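Local coordinates for putative uncharacterized protein (Dictyostelium purpureum, PDB 4R12), which is probably an essential subunit of the gamma-secretase complex, which cleaves membrane proteins such as Notch receptors and amyloid-beta precursor protein within the membrane, at residues F281-L286 / I314-I319; K212-M218 / N260-A266; G197-S203 / N542-A548; T349-T355 / N393-V398. All coordinates share one frame; numbering follows the deposited sequence.

Contact 1: residues F281-L286 / I314-I319. With NAG (2-acetamido-2-deoxy-beta-D-glucopyranose), chain B.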
# COMPACT_ATOMS: atom_id res chain seq x y z
N PHE A 281 -1.28 -3.92 16.10
CA PHE A 281 -1.73 -5.28 16.36
C PHE A 281 -0.89 -5.92 17.47
O PHE A 281 -1.43 -6.49 18.41
CB PHE A 281 -1.67 -6.12 15.07
CG PHE A 281 -2.33 -7.47 15.19
CD1 PHE A 281 -3.72 -7.58 15.17
CD2 PHE A 281 -1.58 -8.62 15.31
CE1 PHE A 281 -4.33 -8.82 15.26
CE2 PHE A 281 -2.19 -9.88 15.41
CZ PHE A 281 -3.56 -9.97 15.39
N ILE A 282 0.44 -5.82 17.35
CA ILE A 282 1.35 -6.35 18.38
C ILE A 282 1.09 -5.71 19.74
O ILE A 282 1.04 -6.40 20.76
CB ILE A 282 2.82 -6.13 17.99
CG1 ILE A 282 3.20 -7.05 16.83
CG2 ILE A 282 3.77 -6.37 19.19
CD1 ILE A 282 4.45 -6.62 16.09
N ASN A 283 0.92 -4.39 19.75
CA ASN A 283 0.61 -3.70 20.99
C ASN A 283 -0.65 -4.26 21.65
O ASN A 283 -0.68 -4.46 22.87
CB ASN A 283 0.44 -2.20 20.75
CG ASN A 283 0.35 -1.41 22.04
OD1 ASN A 283 1.26 -1.46 22.86
ND2 ASN A 283 -0.75 -0.69 22.23
N ASP A 284 -1.67 -4.55 20.85
CA ASP A 284 -2.90 -5.10 21.38
C ASP A 284 -2.72 -6.53 21.88
O ASP A 284 -3.26 -6.91 22.93
CB ASP A 284 -4.03 -5.03 20.34
CG ASP A 284 -4.73 -3.68 20.32
OD1 ASP A 284 -4.35 -2.81 21.14
OD2 ASP A 284 -5.66 -3.49 19.51
N LEU A 285 -1.95 -7.33 21.15
CA LEU A 285 -1.66 -8.68 21.59
C LEU A 285 -1.01 -8.72 22.98
O LEU A 285 -1.29 -9.61 23.78
CB LEU A 285 -0.74 -9.39 20.60
CG LEU A 285 -1.33 -9.70 19.23
CD1 LEU A 285 -0.34 -10.52 18.43
CD2 LEU A 285 -2.66 -10.43 19.39
N LEU A 286 -0.13 -7.76 23.25
CA LEU A 286 0.66 -7.78 24.47
C LEU A 286 0.03 -6.99 25.60
O LEU A 286 0.27 -7.29 26.77
CB LEU A 286 2.06 -7.25 24.19
CG LEU A 286 2.94 -8.03 23.22
CD1 LEU A 286 4.19 -7.23 22.87
CD2 LEU A 286 3.32 -9.39 23.79
N ILE A 314 -5.48 -15.24 19.87
CA ILE A 314 -4.08 -15.13 19.51
C ILE A 314 -3.21 -14.82 20.72
O ILE A 314 -3.37 -13.80 21.40
CB ILE A 314 -3.85 -14.06 18.41
CG1 ILE A 314 -4.58 -14.47 17.12
CG2 ILE A 314 -2.35 -13.91 18.10
CD1 ILE A 314 -4.45 -13.47 16.00
N ASN A 315 -2.32 -15.73 21.04
CA ASN A 315 -1.31 -15.55 22.07
C ASN A 315 0.01 -15.21 21.41
O ASN A 315 0.53 -15.99 20.70
CB ASN A 315 -1.18 -16.83 22.88
CG ASN A 315 -0.17 -16.74 24.00
OD1 ASN A 315 0.69 -15.91 24.00
ND2 ASN A 315 -0.29 -17.63 24.95
N PHE A 316 0.52 -14.02 21.65
CA PHE A 316 1.73 -13.57 21.02
C PHE A 316 2.84 -14.58 21.13
O PHE A 316 3.51 -14.84 20.19
CB PHE A 316 2.20 -12.24 21.59
CG PHE A 316 3.44 -11.71 20.94
CD1 PHE A 316 3.37 -10.95 19.82
CD2 PHE A 316 4.67 -11.94 21.47
CE1 PHE A 316 4.49 -10.46 19.22
CE2 PHE A 316 5.79 -11.45 20.90
CZ PHE A 316 5.71 -10.70 19.77
N THR A 317 2.99 -15.15 22.30
CA THR A 317 4.08 -16.05 22.54
C THR A 317 3.96 -17.38 21.82
O THR A 317 4.93 -18.05 21.67
CB THR A 317 4.35 -16.25 24.04
OG1 THR A 317 3.28 -16.95 24.62
CG2 THR A 317 4.47 -14.94 24.71
N LYS A 318 2.77 -17.73 21.36
CA LYS A 318 2.60 -18.90 20.52
C LYS A 318 3.03 -18.73 19.07
O LYS A 318 3.12 -19.69 18.35
CB LYS A 318 1.18 -19.37 20.51
CG LYS A 318 0.67 -19.96 21.78
CD LYS A 318 1.35 -21.24 22.16
CE LYS A 318 0.92 -21.62 23.56
NZ LYS A 318 0.94 -23.07 23.82
N ILE A 319 3.27 -17.50 18.65
CA ILE A 319 3.81 -17.29 17.30
C ILE A 319 5.24 -17.84 17.26
O ILE A 319 6.13 -17.38 17.98
CB ILE A 319 3.77 -15.80 16.90
CG1 ILE A 319 2.33 -15.28 16.95
CG2 ILE A 319 4.33 -15.60 15.50
CD1 ILE A 319 2.21 -13.76 16.87
C1 NAG B . 0.78 -17.99 25.84
C2 NAG B . 0.15 -18.41 27.14
C3 NAG B . 1.15 -18.96 28.14
C4 NAG B . 2.34 -19.68 27.55
C5 NAG B . 2.72 -19.19 26.16
C6 NAG B . 3.68 -20.10 25.46
C7 NAG B . -1.67 -17.35 28.24
C8 NAG B . -2.33 -16.04 28.48
N2 NAG B . -0.45 -17.28 27.77
O3 NAG B . 0.48 -19.85 29.02
O4 NAG B . 3.33 -19.22 28.42
O5 NAG B . 1.55 -19.07 25.39
O6 NAG B . 3.10 -21.38 25.32
O7 NAG B . -2.21 -18.39 28.45
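Leu285 and Leu286 of helix 276-287 meet the ring of Phe316 from two directions. Leu286 CD2 lies 3.7 Å from Phe316 CG, with Leu286 CG over one ring face, while Leu285 CD1 comes in at the ring edge, 4.0 Å from Phe316 CD1. The other Leu285 methyl, CD2, sits 3.7 Å from Ile314 CG2, and Ile314 CD1 reaches the edge of the Phe281 ring, 3.7 Å from CZ. Phe316 CG stands anti to the backbone N (chi1 -179°), which carries the ring from the 3-10 turn 316-318 to the helix. Behind it Asn315 shapes that turn: its OD1 accepts from Thr317 N at 3.0 Å, the donor lying above the carbonyl plane, an Asx turn. Asn315 ND2 is bonded covalently to NAG C1, the N-glycan of an Asn-Phe-Thr sequon. Lys318 CG passes 3.8 Å from NAG O5, although the far end of the chain is modelled too close to the sugar to be relied on. Replacing Lys318 by glycine is likely to strip this aliphatic flank from the sugar and let it swing more freely. The helix and loop thus adhere through apolar side chains, while the Asn315 amide divides its work, ND2 bearing the glycan and OD1 holding the turn.

Contact 2: residues K212-M218 / N260-A266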
# COMPACT_ATOMS: atom_id res chain seq x y z
N LYS A 212 -1.72 -24.86 20.22
CA LYS A 212 -0.85 -25.06 19.07
C LYS A 212 0.04 -23.84 18.85
O LYS A 212 -0.31 -22.73 19.23
CB LYS A 212 -1.68 -25.34 17.80
CG LYS A 212 -2.26 -26.76 17.69
CD LYS A 212 -2.87 -26.98 16.30
CE LYS A 212 -3.58 -28.32 16.16
NZ LYS A 212 -4.04 -28.54 14.76
N GLU A 213 1.19 -24.06 18.22
CA GLU A 213 2.03 -22.95 17.79
C GLU A 213 1.43 -22.31 16.54
O GLU A 213 0.71 -22.95 15.79
CB GLU A 213 3.45 -23.45 17.51
CG GLU A 213 4.17 -23.96 18.76
CD GLU A 213 5.59 -24.38 18.48
OE1 GLU A 213 5.93 -24.57 17.29
OE2 GLU A 213 6.38 -24.51 19.44
N ILE A 214 1.73 -21.03 16.34
CA ILE A 214 1.20 -20.30 15.18
C ILE A 214 2.30 -19.97 14.19
O ILE A 214 3.35 -19.45 14.56
CB ILE A 214 0.52 -18.98 15.61
CG1 ILE A 214 -0.72 -19.26 16.46
CG2 ILE A 214 0.13 -18.15 14.39
CD1 ILE A 214 -1.30 -18.01 17.14
N ILE A 215 2.08 -20.32 12.92
CA ILE A 215 2.90 -19.84 11.82
C ILE A 215 2.26 -18.56 11.29
O ILE A 215 1.12 -18.58 10.86
CB ILE A 215 3.01 -20.88 10.68
CG1 ILE A 215 3.48 -22.24 11.20
CG2 ILE A 215 3.91 -20.35 9.55
CD1 ILE A 215 4.81 -22.19 11.87
N LEU A 216 2.98 -17.45 11.36
CA LEU A 216 2.47 -16.19 10.87
C LEU A 216 3.04 -15.90 9.48
O LEU A 216 4.25 -15.78 9.31
CB LEU A 216 2.82 -15.06 11.82
CG LEU A 216 2.35 -13.67 11.39
CD1 LEU A 216 0.82 -13.64 11.25
CD2 LEU A 216 2.83 -12.62 12.38
N VAL A 217 2.16 -15.80 8.50
CA VAL A 217 2.57 -15.48 7.13
C VAL A 217 1.95 -14.12 6.78
O VAL A 217 0.75 -13.97 6.80
CB VAL A 217 2.10 -16.55 6.14
CG1 VAL A 217 2.53 -16.19 4.72
CG2 VAL A 217 2.64 -17.93 6.55
N MET A 218 2.78 -13.14 6.46
CA MET A 218 2.30 -11.77 6.42
C MET A 218 2.96 -10.94 5.35
O MET A 218 3.99 -11.34 4.78
CB MET A 218 2.54 -11.10 7.77
CG MET A 218 4.01 -10.82 8.03
SD MET A 218 4.28 -10.49 9.78
CE MET A 218 5.88 -9.68 9.73
N ASN A 260 -0.22 -29.70 12.23
CA ASN A 260 -0.11 -29.73 13.68
C ASN A 260 0.18 -28.34 14.24
O ASN A 260 0.34 -28.16 15.44
CB ASN A 260 0.96 -30.74 14.12
CG ASN A 260 2.35 -30.38 13.63
OD1 ASN A 260 2.51 -29.66 12.65
ND2 ASN A 260 3.37 -30.89 14.31
N LYS A 261 0.21 -27.35 13.35
CA LYS A 261 0.36 -25.96 13.75
C LYS A 261 -0.74 -25.11 13.14
O LYS A 261 -1.31 -25.47 12.11
CB LYS A 261 1.72 -25.42 13.35
CG LYS A 261 2.91 -26.13 14.04
CD LYS A 261 4.20 -25.36 13.83
CE LYS A 261 5.39 -26.09 14.46
NZ LYS A 261 6.64 -25.32 14.21
N GLU A 262 -1.06 -24.00 13.78
CA GLU A 262 -2.02 -23.06 13.21
C GLU A 262 -1.30 -22.16 12.22
O GLU A 262 -0.12 -21.83 12.41
CB GLU A 262 -2.68 -22.22 14.30
CG GLU A 262 -3.49 -23.01 15.29
CD GLU A 262 -4.86 -23.42 14.77
OE1 GLU A 262 -5.19 -23.10 13.60
OE2 GLU A 262 -5.60 -24.07 15.53
N VAL A 263 -1.97 -21.78 11.14
CA VAL A 263 -1.42 -20.77 10.25
C VAL A 263 -2.32 -19.55 10.28
O VAL A 263 -3.54 -19.66 10.10
CB VAL A 263 -1.26 -21.29 8.80
CG1 VAL A 263 -0.72 -20.18 7.91
CG2 VAL A 263 -0.31 -22.48 8.77
N VAL A 264 -1.72 -18.39 10.52
CA VAL A 264 -2.41 -17.12 10.47
C VAL A 264 -1.83 -16.27 9.33
O VAL A 264 -0.62 -16.08 9.25
CB VAL A 264 -2.30 -16.35 11.80
CG1 VAL A 264 -2.79 -14.91 11.64
CG2 VAL A 264 -3.09 -17.06 12.89
N PHE A 265 -2.71 -15.79 8.46
CA PHE A 265 -2.28 -14.92 7.37
C PHE A 265 -2.59 -13.50 7.76
O PHE A 265 -3.71 -13.21 8.20
CB PHE A 265 -3.00 -15.30 6.06
CG PHE A 265 -2.88 -16.75 5.69
CD1 PHE A 265 -1.77 -17.22 4.99
CD2 PHE A 265 -3.86 -17.65 6.06
CE1 PHE A 265 -1.65 -18.56 4.65
CE2 PHE A 265 -3.75 -19.00 5.73
CZ PHE A 265 -2.64 -19.45 5.03
N ALA A 266 -1.64 -12.59 7.61
CA ALA A 266 -1.92 -11.19 7.97
C ALA A 266 -1.56 -10.22 6.85
O ALA A 266 -0.46 -10.29 6.28
CB ALA A 266 -1.17 -10.81 9.28
O HOH W 1 1.70 -26.75 17.51
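Ile215 and Val217 of strand 214-220 alternate with Glu262, Val264 and Ala266 of strand 262-268 in the backbone bonding of a parallel pair. Ile215 N donates to Glu262 O at 2.7 Å and an almost straight 174°, Ile215 O accepts from Val264 N, and Val217 repeats the pattern with Val264 O and Ala266 N. Just ahead, Glu262 N donates to Glu213 O, and a water links Glu213 N to Asn260 O. The short strand axes lie at 23°. Helix 234-252 comes between these strands in the chain and rests on Val217 and Phe265, consistent with the alpha/beta core of the zinc exopeptidase clan to which the large lobe belongs. Among the charged groups, Glu213 and Lys261 run side by side in extended form and end in a weak salt bridge, OE1 to NZ at 3.2 Å. Lys212 lays its CD 3.5 Å from Asn260 O and its CB 3.9 Å from Glu262 CG, its NZ bonded to Trp259 O. Cut back to alanine, Lys212 would probably leave Trp259 O without that donor and the Glu262 carboxylate without a nearby positive charge. That carboxylate is itself held by Ser205 OG and Asp209 N. Apolar packing fills both faces. On one, Val264 sits between neighbours, CG2 at 3.7 Å from Ile214 CG2 and CG1 at 3.8 Å from Leu216 CD1. On the other, Ile215 CD1 rests 3.8 Å from Lys261 CD, and Val217 CB approaches Phe265 CD1 obliquely.

Contact 3: residues G197-S203 / N542-A548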
# COMPACT_ATOMS: atom_id res chain seq x y z
N GLY A 197 -5.60 3.01 8.70
CA GLY A 197 -6.69 2.23 8.14
C GLY A 197 -6.92 0.94 8.88
O GLY A 197 -6.71 0.88 10.09
N GLN A 198 -7.34 -0.08 8.14
CA GLN A 198 -7.57 -1.40 8.71
C GLN A 198 -6.67 -2.47 8.09
O GLN A 198 -6.58 -2.58 6.86
CB GLN A 198 -9.04 -1.80 8.53
CG GLN A 198 -10.05 -0.88 9.21
CD GLN A 198 -9.97 -0.95 10.74
OE1 GLN A 198 -9.97 -2.03 11.33
NE2 GLN A 198 -9.90 0.21 11.38
N SER A 199 -6.02 -3.26 8.95
CA SER A 199 -5.33 -4.48 8.53
C SER A 199 -6.33 -5.61 8.54
O SER A 199 -7.43 -5.46 9.07
CB SER A 199 -4.15 -4.80 9.46
OG SER A 199 -3.25 -3.71 9.57
N ILE A 200 -5.97 -6.75 7.95
CA ILE A 200 -6.84 -7.92 7.94
C ILE A 200 -6.04 -9.19 8.24
O ILE A 200 -4.97 -9.40 7.67
CB ILE A 200 -7.57 -8.13 6.59
CG1 ILE A 200 -8.16 -6.83 6.03
CG2 ILE A 200 -8.72 -9.15 6.72
CD1 ILE A 200 -7.27 -6.15 4.98
N TRP A 201 -6.55 -10.02 9.16
CA TRP A 201 -5.91 -11.32 9.39
C TRP A 201 -6.92 -12.44 9.33
O TRP A 201 -8.14 -12.23 9.44
CB TRP A 201 -5.15 -11.34 10.74
CG TRP A 201 -6.00 -11.17 11.97
CD1 TRP A 201 -6.38 -10.00 12.55
CD2 TRP A 201 -6.56 -12.22 12.77
NE1 TRP A 201 -7.15 -10.25 13.66
CE2 TRP A 201 -7.28 -11.60 13.82
CE3 TRP A 201 -6.55 -13.62 12.70
CZ2 TRP A 201 -7.97 -12.33 14.78
CZ3 TRP A 201 -7.24 -14.34 13.66
CH2 TRP A 201 -7.93 -13.69 14.69
N SER A 202 -6.42 -13.66 9.15
CA SER A 202 -7.30 -14.78 8.85
C SER A 202 -6.65 -16.10 9.19
O SER A 202 -5.43 -16.24 9.08
CB SER A 202 -7.69 -14.77 7.37
OG SER A 202 -8.55 -15.86 7.07
N SER A 203 -7.49 -17.05 9.58
CA SER A 203 -7.09 -18.43 9.77
C SER A 203 -8.18 -19.34 9.19
O SER A 203 -9.35 -18.99 9.25
CB SER A 203 -6.87 -18.72 11.26
OG SER A 203 -6.77 -20.12 11.49
N ASN A 542 -13.09 -17.14 10.05
CA ASN A 542 -12.22 -16.60 11.09
C ASN A 542 -11.29 -15.53 10.52
O ASN A 542 -10.06 -15.66 10.56
CB ASN A 542 -11.42 -17.74 11.74
CG ASN A 542 -10.87 -17.37 13.11
OD1 ASN A 542 -11.26 -16.36 13.69
ND2 ASN A 542 -9.98 -18.20 13.62
N THR A 543 -11.91 -14.47 10.00
CA THR A 543 -11.21 -13.38 9.32
C THR A 543 -11.65 -12.06 9.94
O THR A 543 -12.84 -11.86 10.18
CB THR A 543 -11.54 -13.38 7.81
OG1 THR A 543 -11.09 -14.62 7.23
CG2 THR A 543 -10.88 -12.20 7.08
N HIS A 544 -10.70 -11.17 10.19
CA HIS A 544 -10.96 -10.03 11.08
C HIS A 544 -10.21 -8.78 10.67
O HIS A 544 -9.04 -8.84 10.28
CB HIS A 544 -10.60 -10.41 12.52
CG HIS A 544 -11.22 -11.70 12.97
ND1 HIS A 544 -12.53 -11.79 13.37
CD2 HIS A 544 -10.72 -12.96 13.00
CE1 HIS A 544 -12.81 -13.05 13.67
NE2 HIS A 544 -11.73 -13.78 13.46
N LEU A 545 -10.89 -7.64 10.77
CA LEU A 545 -10.23 -6.35 10.63
C LEU A 545 -9.52 -5.96 11.92
O LEU A 545 -9.97 -6.31 13.01
CB LEU A 545 -11.26 -5.27 10.28
CG LEU A 545 -12.04 -5.45 8.98
CD1 LEU A 545 -13.22 -4.48 8.95
CD2 LEU A 545 -11.13 -5.20 7.79
N HIS A 546 -8.43 -5.21 11.80
CA HIS A 546 -7.80 -4.59 12.97
C HIS A 546 -7.27 -3.19 12.66
O HIS A 546 -6.71 -2.96 11.57
CB HIS A 546 -6.66 -5.46 13.52
CG HIS A 546 -6.41 -5.23 14.97
ND1 HIS A 546 -6.93 -6.03 15.96
CD2 HIS A 546 -5.73 -4.24 15.61
CE1 HIS A 546 -6.57 -5.57 17.14
NE2 HIS A 546 -5.84 -4.49 16.96
N ASN A 547 -7.46 -2.26 13.60
CA ASN A 547 -6.95 -0.90 13.48
C ASN A 547 -5.46 -0.84 13.10
O ASN A 547 -4.64 -1.55 13.67
CB ASN A 547 -7.11 -0.13 14.79
CG ASN A 547 -8.55 0.26 15.10
OD1 ASN A 547 -9.44 0.21 14.25
ND2 ASN A 547 -8.76 0.69 16.34
N ALA A 548 -5.14 0.03 12.15
CA ALA A 548 -3.75 0.33 11.81
C ALA A 548 -3.59 1.84 11.95
O ALA A 548 -4.04 2.61 11.11
CB ALA A 548 -3.42 -0.13 10.40
O HOH W 2 -11.68 -2.14 13.40
O HOH W 3 -3.25 -3.58 12.25
O HOH W 4 -8.56 -8.10 14.98
O HOH W 5 -11.91 -19.46 8.62
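Trp201 and His544 form the tight part of this contact. His544 CD2 stands over one face of the indole, near its rim, 3.3 Å from Trp201 CZ2, and His544 CB makes a CH-pi contact with the five-membered ring. Their planes are oblique, at 39°. Trp201 CG lies between its backbone N and carbonyl carbon (chi1 64°), bringing the indole under the histidine. The imidazole is held from both nitrogens: NE2 donates to Asn542 OD1 at 2.6 Å, the acceptor in the ring plane, and ND1 bonds Asp307, which would probably favour its charged form. These strands, 192-203 and 542-548, are an antiparallel pair strongly twisted at 139°, and join the C-terminal part of the chain to strand 262-268, which flanks 192-203. On the opposite face, Ile200 CG1 runs beside Leu545 CD2. There Ser202 OG bonds Thr543 OG1 at 2.8 Å. Waters gather toward Gly197. Gln198 NE2 donates nearly straight to a lone pair of Asn547 OD1 at 2.9 Å, the two amide planes almost perpendicular, and a water sits on Gln198 OE1 and, weakly, Asn547 OD1. Another joins Asn547 O to Ser199 OG, which also bonds Asn269 N. One reaches the indole's edge, accepting from Trp201 NE1 at 2.9 Å and bridging to Leu545 O and His546 ND1, while His546 NE2 bonds Asp284; another joins Ser203 O to Asn542 N.

Contact 4: residues T349-T355 / N393-V398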
# COMPACT_ATOMS: atom_id res chain seq x y z
N THR A 349 15.99 -16.89 15.71
CA THR A 349 16.74 -18.12 15.96
C THR A 349 16.25 -19.30 15.13
O THR A 349 15.07 -19.35 14.74
CB THR A 349 16.67 -18.52 17.45
OG1 THR A 349 15.30 -18.50 17.88
CG2 THR A 349 17.45 -17.55 18.30
N LYS A 350 17.16 -20.24 14.88
CA LYS A 350 16.85 -21.49 14.19
C LYS A 350 16.17 -21.24 12.84
O LYS A 350 15.13 -21.83 12.52
CB LYS A 350 15.96 -22.39 15.07
CG LYS A 350 16.53 -22.65 16.46
CD LYS A 350 15.97 -23.93 17.06
CE LYS A 350 16.57 -24.22 18.44
NZ LYS A 350 16.16 -23.19 19.44
N THR A 351 16.77 -20.38 12.03
CA THR A 351 16.17 -20.04 10.75
C THR A 351 16.55 -20.99 9.61
O THR A 351 15.79 -21.15 8.65
CB THR A 351 16.54 -18.59 10.34
OG1 THR A 351 17.95 -18.39 10.47
CG2 THR A 351 15.80 -17.60 11.23
N SER A 352 17.71 -21.64 9.71
CA SER A 352 18.15 -22.51 8.62
C SER A 352 17.21 -23.70 8.46
O SER A 352 17.06 -24.21 7.36
CB SER A 352 19.59 -22.99 8.83
OG SER A 352 19.74 -23.68 10.06
N SER A 353 16.57 -24.12 9.56
CA SER A 353 15.56 -25.18 9.50
C SER A 353 14.44 -24.83 8.53
O SER A 353 13.97 -25.68 7.76
CB SER A 353 14.95 -25.45 10.88
OG SER A 353 15.86 -26.17 11.68
N VAL A 354 14.02 -23.58 8.61
CA VAL A 354 12.95 -23.04 7.79
C VAL A 354 13.41 -22.76 6.36
O VAL A 354 12.76 -23.19 5.42
CB VAL A 354 12.37 -21.76 8.42
CG1 VAL A 354 11.26 -21.17 7.57
CG2 VAL A 354 11.88 -22.07 9.84
N THR A 355 14.53 -22.07 6.18
CA THR A 355 14.99 -21.79 4.82
C THR A 355 15.40 -23.06 4.06
O THR A 355 15.28 -23.10 2.82
CB THR A 355 16.18 -20.80 4.80
OG1 THR A 355 17.29 -21.34 5.52
CG2 THR A 355 15.79 -19.43 5.40
N ASN A 393 13.28 -12.14 19.88
CA ASN A 393 14.32 -12.69 19.02
C ASN A 393 14.32 -14.21 19.08
O ASN A 393 15.24 -14.85 18.58
CB ASN A 393 15.70 -12.15 19.41
CG ASN A 393 15.88 -12.08 20.92
OD1 ASN A 393 16.19 -13.08 21.57
ND2 ASN A 393 15.68 -10.89 21.49
N LYS A 394 13.27 -14.76 19.69
CA LYS A 394 13.20 -16.18 20.05
C LYS A 394 12.73 -17.10 18.92
O LYS A 394 12.76 -18.33 19.07
CB LYS A 394 12.27 -16.36 21.24
CG LYS A 394 12.93 -16.29 22.61
CD LYS A 394 13.67 -14.99 22.82
CE LYS A 394 14.32 -14.96 24.20
NZ LYS A 394 15.24 -13.81 24.37
N ILE A 395 12.29 -16.53 17.81
CA ILE A 395 11.66 -17.32 16.76
C ILE A 395 12.24 -17.01 15.38
O ILE A 395 12.74 -15.92 15.14
CB ILE A 395 10.14 -17.08 16.73
CG1 ILE A 395 9.84 -15.60 16.48
CG2 ILE A 395 9.50 -17.53 18.03
CD1 ILE A 395 8.41 -15.34 16.14
N PRO A 396 12.17 -17.99 14.46
CA PRO A 396 12.72 -17.76 13.12
C PRO A 396 11.87 -16.77 12.31
O PRO A 396 10.64 -16.90 12.24
CB PRO A 396 12.71 -19.15 12.49
CG PRO A 396 11.64 -19.89 13.24
CD PRO A 396 11.70 -19.38 14.64
N VAL A 397 12.54 -15.79 11.73
CA VAL A 397 11.91 -14.80 10.88
C VAL A 397 12.57 -14.84 9.52
O VAL A 397 13.79 -14.77 9.41
CB VAL A 397 12.03 -13.39 11.48
CG1 VAL A 397 11.50 -12.35 10.51
CG2 VAL A 397 11.30 -13.31 12.83
N VAL A 398 11.76 -14.99 8.48
CA VAL A 398 12.25 -15.03 7.11
C VAL A 398 11.52 -13.99 6.29
O VAL A 398 10.31 -14.08 6.10
CB VAL A 398 12.07 -16.41 6.46
CG1 VAL A 398 12.62 -16.39 5.04
CG2 VAL A 398 12.75 -17.51 7.30
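Thr349, Pro396 and Val398 bury the most surface where the loop ahead of helix 352-362 meets the approach to strand 397-401. Thr349 straddles the turn at 393-395. Its CG2 lies 3.5 Å from Asn393 O, and its N makes a weak bond to Ile395 O at 3.4 Å, bent to 143°. The Thr349 hydroxyl comes close to Lys394 O, but at an angle too poor for a hydrogen bond; OG1 is placed there by its position between the backbone N and the carbonyl carbon (chi1 50°). Pro396 has no N-H to offer Thr349 O, so the carbonyl oxygen rests over the pyrrolidine ring, 3.3 Å from Pro396 CB and 3.4 Å from Pro396 CD. Thr351 slides past the same proline in the opposite sense, its CG2 3.6 Å from Pro396 CA, and Val354 crosses it at about a right angle, CG2 resting on CB. Within the large lobe, helix 352-362 thus packs its first turn on a strand that lies between 319-325, its parallel partner, and 339-347, its antiparallel one. That first turn is fastened by Thr355 N donating to Thr351 O at 2.9 Å. Farther along, Val398 points toward the helix: its CG2 is 4.0 Å from Val354 CG1 and close to the Thr355 methyl as well. Leu344 and Ile323, from the two flanking strands, also touch Val398, continuing the apolar floor beneath the helix. At the exposed end of the turn, Lys394 folds back to donate from NZ to its neighbour Asn393 OD1.

In the fold
Along the chain, contact 2 closes before contact 1 opens and contact 1 before contact 4; all three fall between the segments of contact 3, whose partners are 339 residues apart. Contacts 1, 2 and 4 belong to the nicastrin large lobe. Contacts 2 and 3 have centres about 14 Å apart and are joined by adjacent strands 262-268 and 192-203, while strand 319-325 leads from 214-220 to 397-401 of contact 4. Contact 1 lies where the chain enters strand 319-325, about 12 Å from contact 2 and 14 Å from contact 3, centre to centre: Lys318 O bonds Ile214 N, and Asp284 bonds His546. Strand 542-548, from late in the chain, is thereby tied to the large-lobe core.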